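Penicillin-binding protein 2 (Pbp2) (Helicobacter pylori, PDB 5LP5) probably cross-links peptidoglycan as a penicillin-binding transpeptidase of cell wall synthesis, and forms a complex with the cell-shape protein MreC. Local coordinates at residues 276-281 and 285-290; 160-165 and 265-270; 413-416 and 420-423. All coordinates share one frame; numbering follows the deposited sequence.

Contact 1. Residues 276-281 and 285-290; sequences NDFVGG and DKWQKL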
loop_
_atom_site.group_PDB
_atom_site.type_symbol
_atom_site.label_atom_id
_atom_site.label_comp_id
_atom_site.label_asym_id
_atom_site.label_seq_id
_atom_site.Cartn_x
_atom_site.Cartn_y
_atom_site.Cartn_z
ATOM N N ASN A 276 8.635 3.931 -9.849
ATOM C CA ASN A 276 8.720 2.602 -9.235
ATOM C C ASN A 276 10.158 2.112 -9.060
ATOM O O ASN A 276 10.416 1.272 -8.217
ATOM C CB ASN A 276 7.945 1.577 -10.046
ATOM C CG ASN A 276 6.475 1.698 -9.878
ATOM O OD1 ASN A 276 5.929 1.411 -8.815
ATOM N ND2 ASN A 276 5.803 2.071 -10.951
ATOM N N ASP A 277 11.093 2.628 -9.851
ATOM C CA ASP A 277 12.482 2.153 -9.777
ATOM C C ASP A 277 13.193 2.612 -8.496
ATOM O O ASP A 277 14.248 2.091 -8.154
ATOM C CB ASP A 277 13.272 2.597 -11.014
ATOM C CG ASP A 277 12.714 2.031 -12.309
ATOM O OD1 ASP A 277 12.089 0.944 -12.273
ATOM O OD2 ASP A 277 12.892 2.675 -13.367
ATOM N N PHE A 278 12.615 3.580 -7.793
ATOM C CA PHE A 278 13.172 4.043 -6.535
ATOM C C PHE A 278 12.650 3.270 -5.318
ATOM O O PHE A 278 13.297 3.277 -4.264
ATOM C CB PHE A 278 12.916 5.556 -6.349
ATOM C CG PHE A 278 13.785 6.414 -7.211
ATOM C CD1 PHE A 278 13.419 6.690 -8.520
ATOM C CD2 PHE A 278 14.990 6.911 -6.731
ATOM C CE1 PHE A 278 14.235 7.451 -9.334
ATOM C CE2 PHE A 278 15.810 7.676 -7.539
ATOM C CZ PHE A 278 15.431 7.944 -8.844
ATOM N N VAL A 279 11.510 2.600 -5.447
ATOM C CA VAL A 279 10.776 2.172 -4.251
ATOM C C VAL A 279 11.562 1.278 -3.263
ATOM O O VAL A 279 11.475 1.501 -2.044
ATOM C CB VAL A 279 9.400 1.562 -4.596
ATOM C CG1 VAL A 279 8.745 0.978 -3.354
ATOM C CG2 VAL A 279 8.496 2.625 -5.217
ATOM N N GLY A 280 12.312 0.290 -3.753
ATOM C CA GLY A 280 13.072 -0.578 -2.859
ATOM C C GLY A 280 14.530 -0.197 -2.739
ATOM O O GLY A 280 15.374 -1.074 -2.612
ATOM N N GLY A 281 14.834 1.103 -2.752
ATOM C CA GLY A 281 16.196 1.597 -3.027
ATOM C C GLY A 281 16.435 1.538 -4.528
ATOM O O GLY A 281 15.906 0.655 -5.184
ATOM N N ASP A 285 22.652 0.208 -11.375
ATOM C CA ASP A 285 22.406 0.271 -12.813
ATOM C C ASP A 285 21.431 1.379 -13.248
ATOM O O ASP A 285 21.665 2.047 -14.225
ATOM C CB ASP A 285 21.885 -1.068 -13.352
ATOM C CG ASP A 285 21.693 -1.029 -14.854
ATOM O OD1 ASP A 285 22.636 -0.572 -15.526
ATOM O OD2 ASP A 285 20.625 -1.418 -15.374
ATOM N N LYS A 286 20.329 1.555 -12.534
ATOM C CA LYS A 286 19.329 2.546 -12.923
ATOM C C LYS A 286 19.697 3.955 -12.511
ATOM O O LYS A 286 19.296 4.904 -13.167
ATOM C CB LYS A 286 17.971 2.158 -12.367
ATOM C CG LYS A 286 17.363 1.064 -13.195
ATOM C CD LYS A 286 16.257 0.368 -12.454
ATOM C CE LYS A 286 15.186 -0.099 -13.431
ATOM N NZ LYS A 286 14.419 -1.262 -12.889
ATOM N N TRP A 287 20.475 4.093 -11.443
ATOM C CA TRP A 287 20.945 5.403 -11.014
ATOM C C TRP A 287 21.921 5.980 -12.030
ATOM O O TRP A 287 21.892 7.167 -12.322
ATOM C CB TRP A 287 21.604 5.319 -9.642
ATOM C CG TRP A 287 22.103 6.634 -9.158
ATOM C CD1 TRP A 287 23.409 7.015 -9.036
ATOM C CD2 TRP A 287 21.312 7.762 -8.753
ATOM N NE1 TRP A 287 23.484 8.306 -8.561
ATOM C CE2 TRP A 287 22.210 8.790 -8.385
ATOM C CE3 TRP A 287 19.943 8.008 -8.677
ATOM C CZ2 TRP A 287 21.771 10.044 -7.942
ATOM C CZ3 TRP A 287 19.508 9.252 -8.232
ATOM C CH2 TRP A 287 20.417 10.253 -7.875
ATOM N N GLN A 288 22.789 5.133 -12.562
ATOM C CA GLN A 288 23.702 5.531 -13.632
ATOM C C GLN A 288 22.908 5.954 -14.865
ATOM O O GLN A 288 23.234 6.946 -15.521
ATOM C CB GLN A 288 24.666 4.371 -13.973
ATOM C CG GLN A 288 25.780 4.691 -14.964
ATOM C CD GLN A 288 25.305 4.659 -16.402
ATOM O OE1 GLN A 288 24.388 3.904 -16.749
ATOM N NE2 GLN A 288 25.923 5.483 -17.251
ATOM N N LYS A 289 21.865 5.199 -15.181
ATOM C CA LYS A 289 21.075 5.474 -16.381
ATOM C C LYS A 289 20.408 6.831 -16.311
ATOM O O LYS A 289 20.265 7.502 -17.316
ATOM C CB LYS A 289 20.037 4.372 -16.643
ATOM C CG LYS A 289 20.626 3.099 -17.255
ATOM C CD LYS A 289 19.730 2.479 -18.304
ATOM C CE LYS A 289 20.456 1.369 -19.051
ATOM N NZ LYS A 289 20.843 0.235 -18.167
ATOM N N LEU A 290 20.015 7.240 -15.114
ATOM C CA LEU A 290 19.317 8.513 -14.935
ATOM C C LEU A 290 20.290 9.681 -14.840
ATOM O O LEU A 290 20.066 10.742 -15.433
ATOM C CB LEU A 290 18.437 8.471 -13.679
ATOM C CG LEU A 290 17.188 7.581 -13.726
ATOM C CD1 LEU A 290 16.544 7.581 -12.352
ATOM C CD2 LEU A 290 16.190 7.993 -14.800
#
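The outer end of the Phe278 ring lies against the CD1 methyl of Leu290, with Phe278 CZ 3.7 Å from Leu290 CD1. CE1 of the same ring is almost as close to that methyl. The two side chains come from opposite directions. At the neighbouring atom CE2 the ring meets Trp287 edge to edge: Phe278 CE2 is 4.1 Å from Trp287 CZ3, and each atom lies near the plane of the other ring. Trp287 CG is anti to the backbone N (chi1 180°), which brings the six-membered ring of the indole to Phe278. The loop 276-281 follows strand 264-270 in the transpeptidase domain and contains a type I beta turn from Phe278 to Gly281. Helix 284-291 presents Lys286, Trp287 and Leu290 to it. Lys286 crosses Asp277 at about a right angle. Its chain bends at chi3 (147°) and lays CE against the carboxylate, 3.5 Å from Asp277 CG. Lys286 NZ forms a salt bridge to Asp277 OD1, and the hydrogen bond between these two atoms is weak at 3.3 Å. Tyr165 stacks on the buried Phe278 ring, and Tyr273 touches Leu290.

Contact 2. Residues 160-165 and 265-270; sequences SHVLGY and LVAGSY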
loop_
_atom_site.group_PDB
_atom_site.type_symbol
_atom_site.label_atom_id
_atom_site.label_comp_id
_atom_site.label_asym_id
_atom_site.label_seq_id
_atom_site.Cartn_x
_atom_site.Cartn_y
_atom_site.Cartn_z
ATOM N N SER A 160 5.724 12.046 -12.834
ATOM C CA SER A 160 6.772 11.695 -11.901
ATOM C C SER A 160 7.349 12.910 -11.177
ATOM O O SER A 160 7.786 12.794 -10.026
ATOM C CB SER A 160 7.881 10.910 -12.615
ATOM O OG SER A 160 8.702 11.725 -13.440
ATOM N N HIS A 161 7.358 14.065 -11.835
ATOM C CA HIS A 161 7.934 15.262 -11.233
ATOM C C HIS A 161 6.937 16.006 -10.352
ATOM O O HIS A 161 7.296 16.932 -9.654
ATOM C CB HIS A 161 8.545 16.192 -12.300
ATOM C CG HIS A 161 9.859 15.712 -12.845
ATOM N ND1 HIS A 161 9.963 15.068 -14.057
ATOM C CD2 HIS A 161 11.119 15.780 -12.347
ATOM C CE1 HIS A 161 11.227 14.765 -14.284
ATOM N NE2 HIS A 161 11.950 15.181 -13.261
ATOM N N VAL A 162 5.682 15.592 -10.377
ATOM C CA VAL A 162 4.690 16.100 -9.430
ATOM C C VAL A 162 4.609 15.221 -8.200
ATOM O O VAL A 162 4.712 15.696 -7.059
ATOM C CB VAL A 162 3.281 16.142 -10.040
ATOM C CG1 VAL A 162 2.293 16.647 -9.011
ATOM C CG2 VAL A 162 3.275 17.021 -11.293
ATOM N N LEU A 163 4.415 13.935 -8.434
ATOM C CA LEU A 163 4.161 13.006 -7.351
ATOM C C LEU A 163 5.377 12.841 -6.443
ATOM O O LEU A 163 5.264 12.951 -5.221
ATOM C CB LEU A 163 3.720 11.663 -7.922
ATOM C CG LEU A 163 2.486 11.698 -8.834
ATOM C CD1 LEU A 163 2.305 10.351 -9.486
ATOM C CD2 LEU A 163 1.256 12.069 -8.054
ATOM N N GLY A 164 6.544 12.625 -7.044
ATOM C CA GLY A 164 7.747 12.309 -6.310
ATOM C C GLY A 164 7.656 10.905 -5.741
ATOM O O GLY A 164 6.697 10.178 -6.005
ATOM N N TYR A 165 8.641 10.527 -4.938
ATOM C CA TYR A 165 8.732 9.171 -4.439
ATOM C C TYR A 165 9.171 9.096 -2.976
ATOM O O TYR A 165 9.779 10.006 -2.437
ATOM C CB TYR A 165 9.689 8.355 -5.317
ATOM C CG TYR A 165 11.103 8.853 -5.264
ATOM C CD1 TYR A 165 11.960 8.449 -4.242
ATOM C CD2 TYR A 165 11.582 9.755 -6.207
ATOM C CE1 TYR A 165 13.250 8.907 -4.176
ATOM C CE2 TYR A 165 12.875 10.217 -6.146
ATOM C CZ TYR A 165 13.707 9.786 -5.129
ATOM O OH TYR A 165 15.011 10.232 -5.065
ATOM N N LEU A 265 -4.009 21.229 -13.812
ATOM C CA LEU A 265 -4.559 20.050 -14.422
ATOM C C LEU A 265 -3.455 19.262 -15.126
ATOM O O LEU A 265 -3.529 18.054 -15.220
ATOM C CB LEU A 265 -5.665 20.431 -15.408
ATOM C CG LEU A 265 -6.862 21.245 -14.876
ATOM C CD1 LEU A 265 -7.840 21.627 -15.985
ATOM C CD2 LEU A 265 -7.602 20.491 -13.791
ATOM N N VAL A 266 -2.443 19.956 -15.630
ATOM C CA VAL A 266 -1.249 19.319 -16.172
ATOM C C VAL A 266 -0.000 19.975 -15.594
ATOM O O VAL A 266 0.001 21.157 -15.272
ATOM C CB VAL A 266 -1.207 19.446 -17.699
ATOM C CG1 VAL A 266 0.038 18.798 -18.266
ATOM C CG2 VAL A 266 -2.455 18.819 -18.309
ATOM N N ALA A 267 1.054 19.176 -15.458
ATOM C CA ALA A 267 2.403 19.623 -15.105
ATOM C C ALA A 267 3.389 18.542 -15.570
ATOM O O ALA A 267 3.716 17.584 -14.842
ATOM C CB ALA A 267 2.524 19.868 -13.619
ATOM N N GLY A 268 3.837 18.682 -16.806
ATOM C CA GLY A 268 4.795 17.757 -17.353
ATOM C C GLY A 268 6.190 18.321 -17.367
ATOM O O GLY A 268 6.376 19.494 -17.647
ATOM N N SER A 269 7.170 17.476 -17.063
ATOM C CA SER A 269 8.577 17.834 -17.220
ATOM C C SER A 269 9.290 16.707 -17.928
ATOM O O SER A 269 9.245 15.577 -17.471
ATOM C CB SER A 269 9.249 18.099 -15.863
ATOM O OG SER A 269 10.675 18.137 -16.002
ATOM N N TYR A 270 9.978 17.023 -19.023
ATOM C CA TYR A 270 10.421 15.978 -19.954
ATOM C C TYR A 270 11.901 16.015 -20.257
ATOM O O TYR A 270 12.422 17.029 -20.738
ATOM C CB TYR A 270 9.615 16.053 -21.246
ATOM C CG TYR A 270 8.150 15.974 -20.948
ATOM C CD1 TYR A 270 7.522 14.741 -20.785
ATOM C CD2 TYR A 270 7.390 17.132 -20.758
ATOM C CE1 TYR A 270 6.163 14.666 -20.475
ATOM C CE2 TYR A 270 6.039 17.065 -20.444
ATOM C CZ TYR A 270 5.439 15.828 -20.305
ATOM O OH TYR A 270 4.114 15.725 -20.021
#
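The imidazole of His161 lies beside Ser269 and turns one face to its hydroxyl. Ser269 OG stands 3.7 Å above the ring plane, displaced toward the rim. The nearest ring atom to the serine side chain is His161 ND1, 3.6 Å from Ser269 CB. The same nitrogen is 3.5 Å from Ser269 O, but no hydrogen bond forms between the two residues. Their polar atoms are used elsewhere. His161 ND1 is hydrogen-bonded to Glu272 OE1, and Ser269 OG is bonded to Leu299 O and to Arg301 N. Glu272 also takes the backbone N of Ser269 through OE2, so one carboxylate links the histidine to the strand and probably limits how the ring can turn.

One residue on, Val162 makes the apolar half. CG2 is anti to the carbonyl carbon, and this branch alone reaches the strand. Val162 CG2 sits 3.8 Å from Ala267 CB and 3.6 Å from Ala267 O. Side chains alternate along the strand: Ala267 and Ser269 point their CB toward the helix, Val266 and Tyr270 away. All four touching residues are buried.

The contact joins two parts of the protein, the dimerisation region and the transpeptidase domain. Strand 264-270 is an outermost strand of the antiparallel sheet of that domain, next to strand 252-258. Val266 and Tyr270 pack on helix 237-246, while the short helix 160-163 lies against the strand by way of Ala267 and Ser269.

Contact 3. Residues 413-416 and 420-423; sequences WKLK and QDWR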
loop_
_atom_site.group_PDB
_atom_site.type_symbol
_atom_site.label_atom_id
_atom_site.label_comp_id
_atom_site.label_asym_id
_atom_site.label_seq_id
_atom_site.Cartn_x
_atom_site.Cartn_y
_atom_site.Cartn_z
ATOM N N TRP A 413 20.866 44.915 -9.036
ATOM C CA TRP A 413 21.184 43.504 -9.130
ATOM C C TRP A 413 22.489 43.263 -9.890
ATOM O O TRP A 413 23.336 42.464 -9.454
ATOM C CB TRP A 413 20.065 42.748 -9.819
ATOM C CG TRP A 413 20.441 41.332 -10.021
ATOM C CD1 TRP A 413 20.383 40.327 -9.104
ATOM C CD2 TRP A 413 20.995 40.762 -11.212
ATOM N NE1 TRP A 413 20.862 39.167 -9.655
ATOM C CE2 TRP A 413 21.241 39.410 -10.948
ATOM C CE3 TRP A 413 21.318 41.272 -12.471
ATOM C CZ2 TRP A 413 21.772 38.554 -11.902
ATOM C CZ3 TRP A 413 21.840 40.417 -13.417
ATOM C CH2 TRP A 413 22.066 39.076 -13.125
ATOM N N LYS A 414 22.639 43.943 -11.029
ATOM C CA LYS A 414 23.854 43.821 -11.837
ATOM C C LYS A 414 25.053 44.268 -11.016
ATOM O O LYS A 414 26.147 43.671 -11.105
ATOM C CB LYS A 414 23.765 44.650 -13.115
ATOM C CG LYS A 414 24.889 44.368 -14.103
ATOM C CD LYS A 414 24.715 45.116 -15.409
ATOM C CE LYS A 414 25.677 44.562 -16.444
ATOM N NZ LYS A 414 25.853 45.475 -17.598
ATOM N N LEU A 415 24.845 45.293 -10.192
ATOM C CA LEU A 415 25.915 45.756 -9.326
ATOM C C LEU A 415 26.335 44.702 -8.300
ATOM O O LEU A 415 27.508 44.504 -8.077
ATOM C CB LEU A 415 25.539 47.048 -8.610
ATOM C CG LEU A 415 25.723 48.398 -9.306
ATOM C CD1 LEU A 415 25.684 49.478 -8.232
ATOM C CD2 LEU A 415 27.001 48.532 -10.124
ATOM N N LYS A 416 25.378 44.025 -7.686
ATOM C CA LYS A 416 25.701 43.020 -6.676
ATOM C C LYS A 416 26.312 41.747 -7.248
ATOM O O LYS A 416 27.078 41.071 -6.558
ATOM C CB LYS A 416 24.473 42.636 -5.854
ATOM C CG LYS A 416 24.803 41.768 -4.643
ATOM C CD LYS A 416 23.559 41.201 -3.971
ATOM C CE LYS A 416 23.908 40.537 -2.642
ATOM N NZ LYS A 416 22.703 40.009 -1.948
ATOM N N GLN A 420 29.245 45.733 -12.250
ATOM C CA GLN A 420 29.316 46.585 -13.438
ATOM C C GLN A 420 28.108 47.487 -13.559
ATOM O O GLN A 420 27.054 47.148 -13.040
ATOM C CB GLN A 420 29.426 45.720 -14.670
ATOM C CG GLN A 420 30.573 44.741 -14.577
ATOM C CD GLN A 420 30.739 43.926 -15.829
ATOM O OE1 GLN A 420 29.771 43.694 -16.561
ATOM N NE2 GLN A 420 31.975 43.492 -16.092
ATOM N N ASP A 421 28.273 48.626 -14.236
ATOM C CA ASP A 421 27.202 49.617 -14.363
ATOM C C ASP A 421 26.044 49.130 -15.230
ATOM O O ASP A 421 26.191 48.161 -15.983
ATOM C CB ASP A 421 27.743 50.930 -14.941
ATOM C CG ASP A 421 28.447 51.790 -13.906
ATOM O OD1 ASP A 421 28.222 51.615 -12.694
ATOM O OD2 ASP A 421 29.224 52.667 -14.317
ATOM N N TRP A 422 24.894 49.801 -15.090
ATOM C CA TRP A 422 23.698 49.463 -15.863
ATOM C C TRP A 422 23.587 50.326 -17.114
ATOM O O TRP A 422 22.952 51.381 -17.103
ATOM C CB TRP A 422 22.416 49.599 -15.039
ATOM C CG TRP A 422 21.200 49.052 -15.781
ATOM C CD1 TRP A 422 20.300 49.755 -16.545
ATOM C CD2 TRP A 422 20.785 47.687 -15.840
ATOM N NE1 TRP A 422 19.356 48.905 -17.069
ATOM C CE2 TRP A 422 19.624 47.632 -16.637
ATOM C CE3 TRP A 422 21.273 46.501 -15.282
ATOM C CZ2 TRP A 422 18.958 46.435 -16.902
ATOM C CZ3 TRP A 422 20.598 45.310 -15.540
ATOM C CH2 TRP A 422 19.458 45.291 -16.346
ATOM N N ARG A 423 24.201 49.861 -18.194
ATOM C CA ARG A 423 24.155 50.577 -19.454
ATOM C C ARG A 423 22.741 50.481 -20.026
ATOM O O ARG A 423 22.017 49.539 -19.744
ATOM C CB ARG A 423 25.189 50.027 -20.426
ATOM C CG ARG A 423 26.628 50.147 -19.926
ATOM C CD ARG A 423 27.541 49.254 -20.745
ATOM N NE ARG A 423 27.091 47.857 -20.705
ATOM C CZ ARG A 423 27.300 46.947 -21.659
ATOM N NH1 ARG A 423 27.961 47.260 -22.772
ATOM N NH2 ARG A 423 26.840 45.708 -21.505
#
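The indole of Trp422 takes Lys414 at its edge, with Lys414 CB in the ring plane, 3.8 Å from Trp422 CE3. Further along the lysine, Lys414 CD comes to 3.7 Å from Trp422 CE3, now obliquely. Lys414 NZ lies at the edge of the Arg423 guanidinium, near its plane. In the transpeptidase domain the chain leaves helix 411-418 and folds back beside it before helix 424-430. Lys414 is buried here. The lysine CG is anti to the backbone N (chi1 -170°) and the chain is extended beyond, which carries the side chain straight out from the helix past Gln420, Asp421 and Trp422. Its amino group forms a salt bridge with Asp426 OD2, outside the two segments. The like charges of Lys414 NZ and Arg423 NH2 are 4.0 Å apart, and Asp426 probably offsets them. Trp422 NE1 is hydrogen-bonded to Thr427 OG1, which would restrain the turn of the indole. Leu415 covers the start of the loop with CD2 against Gln420 O. Lys414 NZ also donates to the backbone carbonyl Asp421 O at 3.2 Å, with a C=O...N angle of 165°.

From the N terminus, helix 160-163 comes first, and contact 2 closes a long loop of 99 residues when strand 264-270 arrives. It ties the dimerisation region to the edge of the transpeptidase sheet. The chain then runs on into contact 1, a short loop closed across three residues, between 276-281 and helix 284-291. Contact 3 spans another three-residue gap, far along the same domain, between helix 411-418 and the loop after it. The three follow in series; none nests in or crosses another. Contacts 1 and 2 touch through Tyr165 and Phe278, with centres about 17 Å apart. Contact 3 stands apart, its centre about 37 Å from that of contact 2.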